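Local coordinates for protein transcriptional regulator (Vibrio virus VP882, PDB 7DWM) that probably binds DNA as a LuxR-type transcriptional regulator and holds the autoinducer 3,5-dimethylpyrazin-2-ol in a PAS-fold pocket, at residues L80-R85 against A118-H123; T33-I38 against S73-D78; H94-A97 against V102-F105. All blocks are in the same frame, centred on the assembly; numbering follows the deposited sequence.

Interaction 1: L80-R85 against A118-H123; sequences LVEQGR and AGTIFH. With A1U (3,5-dimethylpyrazin-2-ol), chain C.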
loop_
_atom_site.group_PDB
_atom_site.type_symbol
_atom_site.label_atom_id
_atom_site.label_comp_id
_atom_site.label_asym_id
_atom_site.label_seq_id
_atom_site.Cartn_x
_atom_site.Cartn_y
_atom_site.Cartn_z
ATOM N N LEU A 80 6.781 -19.348 -5.694
ATOM C CA LEU A 80 6.428 -19.308 -4.280
ATOM C C LEU A 80 5.061 -18.700 -4.062
ATOM O O LEU A 80 4.452 -18.923 -3.012
ATOM C CB LEU A 80 7.462 -18.488 -3.502
ATOM C CG LEU A 80 8.571 -19.305 -2.834
ATOM C CD1 LEU A 80 9.241 -18.555 -1.643
ATOM C CD2 LEU A 80 8.066 -20.702 -2.453
ATOM N N VAL A 81 4.568 -17.968 -5.055
ATOM C CA VAL A 81 3.138 -17.739 -5.187
ATOM C C VAL A 81 2.402 -19.045 -5.466
ATOM O O VAL A 81 1.335 -19.304 -4.890
ATOM C CB VAL A 81 2.890 -16.677 -6.279
ATOM C CG1 VAL A 81 3.579 -17.051 -7.573
ATOM C CG2 VAL A 81 1.417 -16.489 -6.506
ATOM N N GLU A 82 2.941 -19.882 -6.360
ATOM C CA GLU A 82 2.176 -21.031 -6.837
ATOM C C GLU A 82 2.002 -22.088 -5.756
ATOM O O GLU A 82 0.996 -22.807 -5.752
ATOM C CB GLU A 82 2.829 -21.633 -8.083
ATOM C CG GLU A 82 2.279 -21.050 -9.389
ATOM C CD GLU A 82 3.276 -21.123 -10.531
ATOM O OE1 GLU A 82 4.239 -21.907 -10.418
ATOM O OE2 GLU A 82 3.102 -20.399 -11.535
ATOM N N GLN A 83 2.904 -22.117 -4.781
ATOM C CA GLN A 83 2.731 -23.102 -3.687
ATOM C C GLN A 83 1.933 -22.460 -2.550
ATOM O O GLN A 83 2.164 -22.848 -1.395
ATOM C CB GLN A 83 4.079 -23.573 -3.158
ATOM C CG GLN A 83 4.749 -24.598 -4.049
ATOM C CD GLN A 83 6.242 -24.448 -3.948
ATOM O OE1 GLN A 83 6.815 -24.568 -2.871
ATOM N NE2 GLN A 83 6.882 -24.163 -5.070
ATOM N N GLY A 84 1.088 -21.470 -2.857
ATOM C CA GLY A 84 0.274 -20.833 -1.803
ATOM C C GLY A 84 -0.963 -20.122 -2.326
ATOM O O GLY A 84 -0.974 -19.707 -3.496
ATOM N N ARG A 85 -1.997 -20.044 -1.487
ATOM C CA ARG A 85 -3.256 -19.325 -1.810
ATOM C C ARG A 85 -3.022 -17.813 -1.825
ATOM O O ARG A 85 -3.564 -17.144 -2.723
ATOM C CB ARG A 85 -4.332 -19.624 -0.761
ATOM C CG ARG A 85 -4.435 -21.086 -0.359
ATOM C CD ARG A 85 -3.743 -21.397 0.955
ATOM N NE ARG A 85 -4.257 -22.613 1.569
ATOM C CZ ARG A 85 -4.546 -23.733 0.913
ATOM N NH1 ARG A 85 -4.370 -23.812 -0.394
ATOM N NH2 ARG A 85 -5.007 -24.777 1.572
ATOM N N ALA A 118 -2.699 -23.074 -12.258
ATOM C CA ALA A 118 -2.219 -23.089 -13.640
ATOM C C ALA A 118 -0.984 -22.232 -13.839
ATOM O O ALA A 118 -0.181 -22.515 -14.736
ATOM C CB ALA A 118 -3.309 -22.631 -14.601
ATOM N N GLY A 119 -0.813 -21.209 -13.013
ATOM C CA GLY A 119 0.312 -20.305 -13.114
ATOM C C GLY A 119 0.140 -19.148 -12.157
ATOM O O GLY A 119 -0.244 -19.351 -11.003
ATOM N N THR A 120 0.383 -17.928 -12.623
ATOM C CA THR A 120 0.256 -16.745 -11.787
ATOM C C THR A 120 -0.302 -15.591 -12.601
ATOM O O THR A 120 -0.146 -15.538 -13.824
ATOM C CB THR A 120 1.601 -16.311 -11.175
ATOM O OG1 THR A 120 2.488 -15.876 -12.212
ATOM C CG2 THR A 120 2.256 -17.449 -10.404
ATOM N N ILE A 121 -0.955 -14.665 -11.899
ATOM C CA ILE A 121 -1.372 -13.376 -12.435
ATOM C C ILE A 121 -0.497 -12.318 -11.785
ATOM O O ILE A 121 -0.210 -12.394 -10.584
ATOM C CB ILE A 121 -2.865 -13.074 -12.171
ATOM C CG1 ILE A 121 -3.744 -14.305 -12.405
ATOM C CG2 ILE A 121 -3.348 -11.868 -12.980
ATOM C CD1 ILE A 121 -4.176 -14.973 -11.129
ATOM N N PHE A 122 -0.052 -11.346 -12.575
ATOM C CA PHE A 122 0.746 -10.243 -12.071
ATOM C C PHE A 122 0.075 -8.928 -12.439
ATOM O O PHE A 122 -0.420 -8.751 -13.565
ATOM C CB PHE A 122 2.200 -10.289 -12.599
ATOM C CG PHE A 122 2.325 -10.137 -14.091
ATOM C CD1 PHE A 122 2.480 -11.250 -14.900
ATOM C CD2 PHE A 122 2.325 -8.881 -14.682
ATOM C CE1 PHE A 122 2.602 -11.116 -16.269
ATOM C CE2 PHE A 122 2.440 -8.745 -16.050
ATOM C CZ PHE A 122 2.586 -9.863 -16.845
ATOM N N HIS A 123 0.039 -8.028 -11.455
ATOM C CA HIS A 123 -0.506 -6.682 -11.574
ATOM C C HIS A 123 0.603 -5.689 -11.216
ATOM O O HIS A 123 1.055 -5.680 -10.052
ATOM C CB HIS A 123 -1.730 -6.499 -10.681
ATOM C CG HIS A 123 -2.337 -5.131 -10.750
ATOM N ND1 HIS A 123 -3.085 -4.598 -9.722
ATOM C CD2 HIS A 123 -2.312 -4.190 -11.724
ATOM C CE1 HIS A 123 -3.493 -3.386 -10.058
ATOM N NE2 HIS A 123 -3.037 -3.116 -11.268
HETATM C CAB A1U C . 8.744 -7.685 -12.997
HETATM C CAC A1U C . 8.324 -7.285 -14.290
HETATM C CAE A1U C . 7.102 -9.276 -14.481
HETATM C CAF A1U C . 7.572 -9.593 -13.189
HETATM C CAG A1U C . 8.792 -5.968 -14.847
HETATM C CAH A1U C . 6.194 -10.177 -15.262
HETATM N NAA A1U C . 8.375 -8.860 -12.419
HETATM N NAD A1U C . 7.500 -8.102 -15.008
HETATM O OAI A1U C . 7.129 -10.828 -12.678
#

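Interaction 2: T33-I38 against S73-D78; sequences TKSVFI and SFQAQD. With A1U (3,5-dimethylpyrazin-2-ol), chain C.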
loop_
_atom_site.group_PDB
_atom_site.type_symbol
_atom_site.label_atom_id
_atom_site.label_comp_id
_atom_site.label_asym_id
_atom_site.label_seq_id
_atom_site.Cartn_x
_atom_site.Cartn_y
_atom_site.Cartn_z
ATOM N N THR A 33 2.978 -22.274 -15.197
ATOM C CA THR A 33 3.841 -22.909 -14.213
ATOM C C THR A 33 5.278 -23.014 -14.697
ATOM O O THR A 33 6.160 -23.345 -13.898
ATOM C CB THR A 33 3.314 -24.300 -13.848
ATOM O OG1 THR A 33 4.228 -24.937 -12.947
ATOM C CG2 THR A 33 3.168 -25.164 -15.096
ATOM N N LYS A 34 5.525 -22.791 -15.985
ATOM C CA LYS A 34 6.871 -22.659 -16.515
ATOM C C LYS A 34 7.295 -21.196 -16.610
ATOM O O LYS A 34 8.276 -20.878 -17.293
ATOM C CB LYS A 34 6.968 -23.350 -17.874
ATOM C CG LYS A 34 7.079 -24.865 -17.785
ATOM C CD LYS A 34 6.309 -25.546 -18.901
ATOM C CE LYS A 34 7.217 -25.871 -20.076
ATOM N NZ LYS A 34 6.465 -26.464 -21.216
ATOM N N SER A 35 6.579 -20.309 -15.913
ATOM C CA SER A 35 6.751 -18.857 -15.982
ATOM C C SER A 35 6.766 -18.331 -17.413
ATOM O O SER A 35 7.377 -17.293 -17.694
ATOM C CB SER A 35 8.024 -18.419 -15.250
ATOM O OG SER A 35 8.467 -17.154 -15.716
ATOM N N VAL A 36 6.102 -19.025 -18.333
ATOM C CA VAL A 36 6.001 -18.591 -19.718
ATOM C C VAL A 36 4.723 -17.782 -19.906
ATOM O O VAL A 36 3.647 -18.187 -19.450
ATOM C CB VAL A 36 6.043 -19.800 -20.667
ATOM C CG1 VAL A 36 6.301 -19.363 -22.079
ATOM C CG2 VAL A 36 7.126 -20.773 -20.225
ATOM N N PHE A 37 4.840 -16.638 -20.582
ATOM C CA PHE A 37 3.721 -15.717 -20.758
ATOM C C PHE A 37 2.560 -16.386 -21.487
ATOM O O PHE A 37 2.766 -17.062 -22.500
ATOM C CB PHE A 37 4.174 -14.493 -21.562
ATOM C CG PHE A 37 4.845 -13.426 -20.746
ATOM C CD1 PHE A 37 5.574 -12.423 -21.367
ATOM C CD2 PHE A 37 4.739 -13.414 -19.366
ATOM C CE1 PHE A 37 6.192 -11.432 -20.624
ATOM C CE2 PHE A 37 5.353 -12.426 -18.621
ATOM C CZ PHE A 37 6.080 -11.438 -19.250
ATOM N N ILE A 38 1.338 -16.209 -20.989
ATOM C CA ILE A 38 0.157 -16.543 -21.777
ATOM C C ILE A 38 -0.490 -15.287 -22.355
ATOM O O ILE A 38 -0.939 -15.285 -23.502
ATOM C CB ILE A 38 -0.865 -17.391 -20.986
ATOM C CG1 ILE A 38 -0.304 -18.783 -20.639
ATOM C CG2 ILE A 38 -2.173 -17.528 -21.796
ATOM C CD1 ILE A 38 0.374 -18.919 -19.355
ATOM N N SER A 73 15.132 -14.159 -11.275
ATOM C CA SER A 73 14.566 -14.041 -9.940
ATOM C C SER A 73 13.065 -13.789 -10.009
ATOM O O SER A 73 12.323 -14.259 -9.134
ATOM C CB SER A 73 15.264 -12.920 -9.167
ATOM O OG SER A 73 14.502 -11.730 -9.199
ATOM N N PHE A 74 12.598 -13.166 -11.101
ATOM C CA PHE A 74 11.162 -13.103 -11.346
ATOM C C PHE A 74 10.546 -14.487 -11.233
ATOM O O PHE A 74 9.649 -14.721 -10.411
ATOM C CB PHE A 74 10.882 -12.526 -12.735
ATOM C CG PHE A 74 11.270 -11.081 -12.906
ATOM C CD1 PHE A 74 11.726 -10.320 -11.842
ATOM C CD2 PHE A 74 11.155 -10.476 -14.148
ATOM C CE1 PHE A 74 12.072 -8.985 -12.017
ATOM C CE2 PHE A 74 11.497 -9.146 -14.333
ATOM C CZ PHE A 74 11.957 -8.399 -13.265
ATOM N N GLN A 75 11.064 -15.443 -12.016
ATOM C CA GLN A 75 10.435 -16.756 -12.034
ATOM C C GLN A 75 10.498 -17.403 -10.661
ATOM O O GLN A 75 9.587 -18.156 -10.297
ATOM C CB GLN A 75 11.039 -17.648 -13.127
ATOM C CG GLN A 75 12.435 -18.177 -12.891
ATOM C CD GLN A 75 13.215 -18.338 -14.186
ATOM O OE1 GLN A 75 12.821 -17.815 -15.229
ATOM N NE2 GLN A 75 14.337 -19.044 -14.119
ATOM N N ALA A 76 11.548 -17.120 -9.880
ATOM C CA ALA A 76 11.602 -17.691 -8.538
ATOM C C ALA A 76 10.390 -17.250 -7.731
ATOM O O ALA A 76 9.672 -18.083 -7.160
ATOM C CB ALA A 76 12.900 -17.292 -7.841
ATOM N N GLN A 77 10.105 -15.944 -7.741
ATOM C CA GLN A 77 8.882 -15.449 -7.126
ATOM C C GLN A 77 7.685 -16.204 -7.683
ATOM O O GLN A 77 6.842 -16.707 -6.932
ATOM C CB GLN A 77 8.745 -13.943 -7.369
ATOM C CG GLN A 77 10.006 -13.137 -7.067
ATOM C CD GLN A 77 10.067 -11.829 -7.838
ATOM O OE1 GLN A 77 9.186 -11.527 -8.645
ATOM N NE2 GLN A 77 11.114 -11.045 -7.594
ATOM N N ASP A 78 7.653 -16.363 -9.009
ATOM C CA ASP A 78 6.552 -17.011 -9.708
ATOM C C ASP A 78 6.267 -18.426 -9.230
ATOM O O ASP A 78 5.238 -18.988 -9.624
ATOM C CB ASP A 78 6.836 -17.037 -11.202
ATOM C CG ASP A 78 6.505 -15.735 -11.868
ATOM O OD1 ASP A 78 5.333 -15.316 -11.775
ATOM O OD2 ASP A 78 7.415 -15.126 -12.471
HETATM C CAB A1U C . 8.744 -7.685 -12.997
HETATM C CAC A1U C . 8.324 -7.285 -14.290
HETATM C CAE A1U C . 7.102 -9.276 -14.481
HETATM C CAF A1U C . 7.572 -9.593 -13.189
HETATM C CAG A1U C . 8.792 -5.968 -14.847
HETATM C CAH A1U C . 6.194 -10.177 -15.262
HETATM N NAA A1U C . 8.375 -8.860 -12.419
HETATM N NAD A1U C . 7.500 -8.102 -15.008
HETATM O OAI A1U C . 7.129 -10.828 -12.678
#

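Interaction 3: H94-A97 against V102-F105; sequences HPYA and VFTF. With A1U (3,5-dimethylpyrazin-2-ol), chain C.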
loop_
_atom_site.group_PDB
_atom_site.type_symbol
_atom_site.label_atom_id
_atom_site.label_comp_id
_atom_site.label_asym_id
_atom_site.label_seq_id
_atom_site.Cartn_x
_atom_site.Cartn_y
_atom_site.Cartn_z
ATOM N N HIS A 94 13.315 -0.495 -11.705
ATOM C CA HIS A 94 13.985 -0.913 -12.929
ATOM C C HIS A 94 14.107 0.251 -13.894
ATOM O O HIS A 94 13.251 1.145 -13.903
ATOM C CB HIS A 94 13.231 -2.058 -13.619
ATOM C CG HIS A 94 13.339 -3.370 -12.913
ATOM N ND1 HIS A 94 14.467 -4.158 -12.971
ATOM C CD2 HIS A 94 12.455 -4.037 -12.137
ATOM C CE1 HIS A 94 14.277 -5.252 -12.255
ATOM N NE2 HIS A 94 13.062 -5.204 -11.741
ATOM N N PRO A 95 15.145 0.261 -14.732
ATOM C CA PRO A 95 15.198 1.174 -15.888
ATOM C C PRO A 95 14.316 0.660 -17.024
ATOM O O PRO A 95 14.761 0.067 -18.006
ATOM C CB PRO A 95 16.684 1.165 -16.252
ATOM C CG PRO A 95 17.138 -0.202 -15.871
ATOM C CD PRO A 95 16.348 -0.584 -14.641
ATOM N N TYR A 96 13.013 0.892 -16.880
ATOM C CA TYR A 96 12.054 0.447 -17.873
ATOM C C TYR A 96 12.241 1.234 -19.172
ATOM O O TYR A 96 13.003 2.204 -19.244
ATOM C CB TYR A 96 10.630 0.595 -17.335
ATOM C CG TYR A 96 10.361 -0.238 -16.097
ATOM C CD1 TYR A 96 10.329 -1.625 -16.160
ATOM C CD2 TYR A 96 10.143 0.364 -14.864
ATOM C CE1 TYR A 96 10.085 -2.388 -15.032
ATOM C CE2 TYR A 96 9.901 -0.390 -13.731
ATOM C CZ TYR A 96 9.872 -1.765 -13.822
ATOM O OH TYR A 96 9.632 -2.519 -12.697
ATOM N N ALA A 97 11.510 0.808 -20.205
ATOM C CA ALA A 97 11.704 1.313 -21.561
ATOM C C ALA A 97 11.600 2.830 -21.674
ATOM O O ALA A 97 12.013 3.381 -22.701
ATOM C CB ALA A 97 10.693 0.660 -22.503
ATOM N N VAL A 102 9.665 2.987 -10.247
ATOM C CA VAL A 102 9.442 2.229 -9.025
ATOM C C VAL A 102 8.059 1.607 -9.161
ATOM O O VAL A 102 7.044 2.277 -8.943
ATOM C CB VAL A 102 9.531 3.118 -7.778
ATOM C CG1 VAL A 102 9.342 2.292 -6.514
ATOM C CG2 VAL A 102 10.853 3.873 -7.746
ATOM N N PHE A 103 8.000 0.339 -9.546
ATOM C CA PHE A 103 6.732 -0.352 -9.668
ATOM C C PHE A 103 6.510 -1.279 -8.485
ATOM O O PHE A 103 7.447 -1.745 -7.831
ATOM C CB PHE A 103 6.672 -1.156 -10.969
ATOM C CG PHE A 103 5.974 -0.443 -12.085
ATOM C CD1 PHE A 103 4.775 -0.922 -12.587
ATOM C CD2 PHE A 103 6.514 0.707 -12.633
ATOM C CE1 PHE A 103 4.128 -0.265 -13.617
ATOM C CE2 PHE A 103 5.872 1.369 -13.663
ATOM C CZ PHE A 103 4.678 0.881 -14.156
ATOM N N THR A 104 5.239 -1.537 -8.224
ATOM C CA THR A 104 4.793 -2.659 -7.418
ATOM C C THR A 104 4.196 -3.691 -8.364
ATOM O O THR A 104 3.259 -3.381 -9.107
ATOM C CB THR A 104 3.771 -2.184 -6.384
ATOM O OG1 THR A 104 4.442 -1.456 -5.346
ATOM C CG2 THR A 104 2.960 -3.335 -5.811
ATOM N N PHE A 105 4.738 -4.908 -8.339
ATOM C CA PHE A 105 4.173 -6.037 -9.076
ATOM C C PHE A 105 3.580 -7.028 -8.082
ATOM O O PHE A 105 4.314 -7.690 -7.340
ATOM C CB PHE A 105 5.219 -6.695 -9.974
ATOM C CG PHE A 105 5.394 -6.000 -11.292
ATOM C CD1 PHE A 105 4.603 -6.335 -12.380
ATOM C CD2 PHE A 105 6.339 -4.998 -11.440
ATOM C CE1 PHE A 105 4.756 -5.688 -13.593
ATOM C CE2 PHE A 105 6.496 -4.346 -12.649
ATOM C CZ PHE A 105 5.703 -4.692 -13.727
HETATM C CAB A1U C . 8.744 -7.685 -12.997
HETATM C CAC A1U C . 8.324 -7.285 -14.290
HETATM C CAE A1U C . 7.102 -9.276 -14.481
HETATM C CAF A1U C . 7.572 -9.593 -13.189
HETATM C CAG A1U C . 8.792 -5.968 -14.847
HETATM C CAH A1U C . 6.194 -10.177 -15.262
HETATM N NAA A1U C . 8.375 -8.860 -12.419
HETATM N NAD A1U C . 7.500 -8.102 -15.008
HETATM O OAI A1U C . 7.129 -10.828 -12.678
#

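Interaction 1: L80-R85 against A118-H123
T120 meets V81 and E82 with its methyl because CG2 stands beside its own backbone N while OG1 lies between that N and the carbonyl carbon (chi1 66°). V81 turns its isopropyl group toward T120 and the two side chains cross obliquely, though their closest methyl approach is too short to be trusted. In this PAS fold the contact lays the turn that follows helix 71-80 on strand 119-126. The turn is a type I beta turn from V81 to G84, closed by G84 N donating to V81 O at 3.0 Å. E82 runs extended beyond CG and passes T120 at about a right angle. Its CG sits 3.4 Å from G119 O, and the carboxylate lies beside G119 CA and the T120 methyl. No hydrogen bond crosses between the two segments. The polar groups look to other partners: E82 OE1 forms a salt bridge with R79 NE, and T120 OG1 is hydrogen-bonded to D78 OD1. V81 also rests on P109 of strand 99-110, and the touching residues other than E82 are buried. F122, farther along the strand, lines the ligand pocket, where its ring also meets that of F44. The ligand methyl CAH lies over the centre of one F122 face, 3.7 Å above the plane, with F122 CE1 its nearest ring atom at 3.8 Å.

Interaction 2: T33-I38 against S73-D78
S35 points its side chain at the flank of helix 71-80, where Q75 and D78, one turn apart, present theirs. The serine sits in a left-handed backbone conformation in the loop between strands 28-32 and 37-40 of the PAS fold. Its OG is anti to the backbone N and reaches forward to Q75 CB at 3.7 Å. S35 CB lies alongside the same Q75 CB at 3.8 Å, so the helix is met at the root of the glutamine rather than at its amide. Q75 CG lies between its own N and carbonyl carbon (chi1 72°) and the chain bends at chi2, an arrangement in which CB alone of the glutamine side chain comes within 4.2 Å of S35. D78 brings OD2 to 4.0 Å from S35 OG, too far for a hydrogen bond. The carboxylate is engaged by other groups: OD2 forms salt bridges with K31 and K107, and OD1 is hydrogen-bonded to T120.

Beside this small contact each segment also contributes a phenylalanine near 3,5-dimethylpyrazin-2-ol. F74 lays one face against the ligand, its plane tilted only about 16° from the ligand ring, and NAA sits 3.4 Å above the centre of the phenyl ring. F37 instead presents its edge: CE2 is 4.1 Å from the ligand methyl CAH, which lies near the F37 plane. F37 also meets F44, their rings steeply inclined. The direct contact between the segments is thus van der Waals in character, while a buried carboxylate beside it is gripped by two lysines and a hydroxyl. This cluster would be expected to favour the charged form of D78 and to tie the helix to the sheet beside the pocket.

Interaction 3: H94-A97 against V102-F105
Y96 reaches across to F103 and F105, and these three buried aromatic side chains form the close side of a contact within the beta hairpin of strands 88-96 and 99-110 in the PAS fold. With CG of Y96 anti to its carbonyl carbon (chi1 -61°), the ring lies obliquely against F103, centroids 5.3 Å apart and planes at 68°. Y96 CE2 and F103 CD2 approach to 3.7 Å. The phenol then slides past F105 in the opposite direction, OH lying near the plane of that ring at its edge, 3.6 Å from CE2. H94 CB covers one face of the Y96 ring, off toward the rim. L47 of helix 42-47 touches all three aromatic residues.

The looser side lies at P95 and A97. P95, partly exposed, centres an inverse gamma turn with a weak Y96 N to H94 O bond, and A97 beyond it is exposed.

F105 turns one face to 3,5-dimethylpyrazin-2-ol, CZ lying 3.5 Å from the methyl CAG, while Y96 CE1 meets the same methyl at the ring edge, 3.8 Å away. The neighbours of the phenol oxygen in this contact are hydrocarbon, but it is hydrogen-bonded to D92 O; that bond would hold the phenol end of Y96 in place, and the aromatic groups give the ligand methyl an apolar seat.

All three contacts reach one molecule of 3,5-dimethylpyrazin-2-ol. F74 of interaction 2 and F105 of interaction 3 cover opposite faces of its ring, and F122 of interaction 1 lies by its CAH methyl. Interactions 1 and 2, centres about 9 Å apart, are coupled by the probable hydrogen bond between T120 OG1 and D78 OD1 at 2.9 Å, and F122 CE1 packs on F37 CE2 at 3.8 Å. Interaction 3 is more distant, its centre about 20 Å from that of interaction 1 and 17 Å from that of interaction 2. It joins them near the ligand, with F105 CD1 4.1 Å from F122 CD2 and H94 NE2 3.7 Å from F74 CZ.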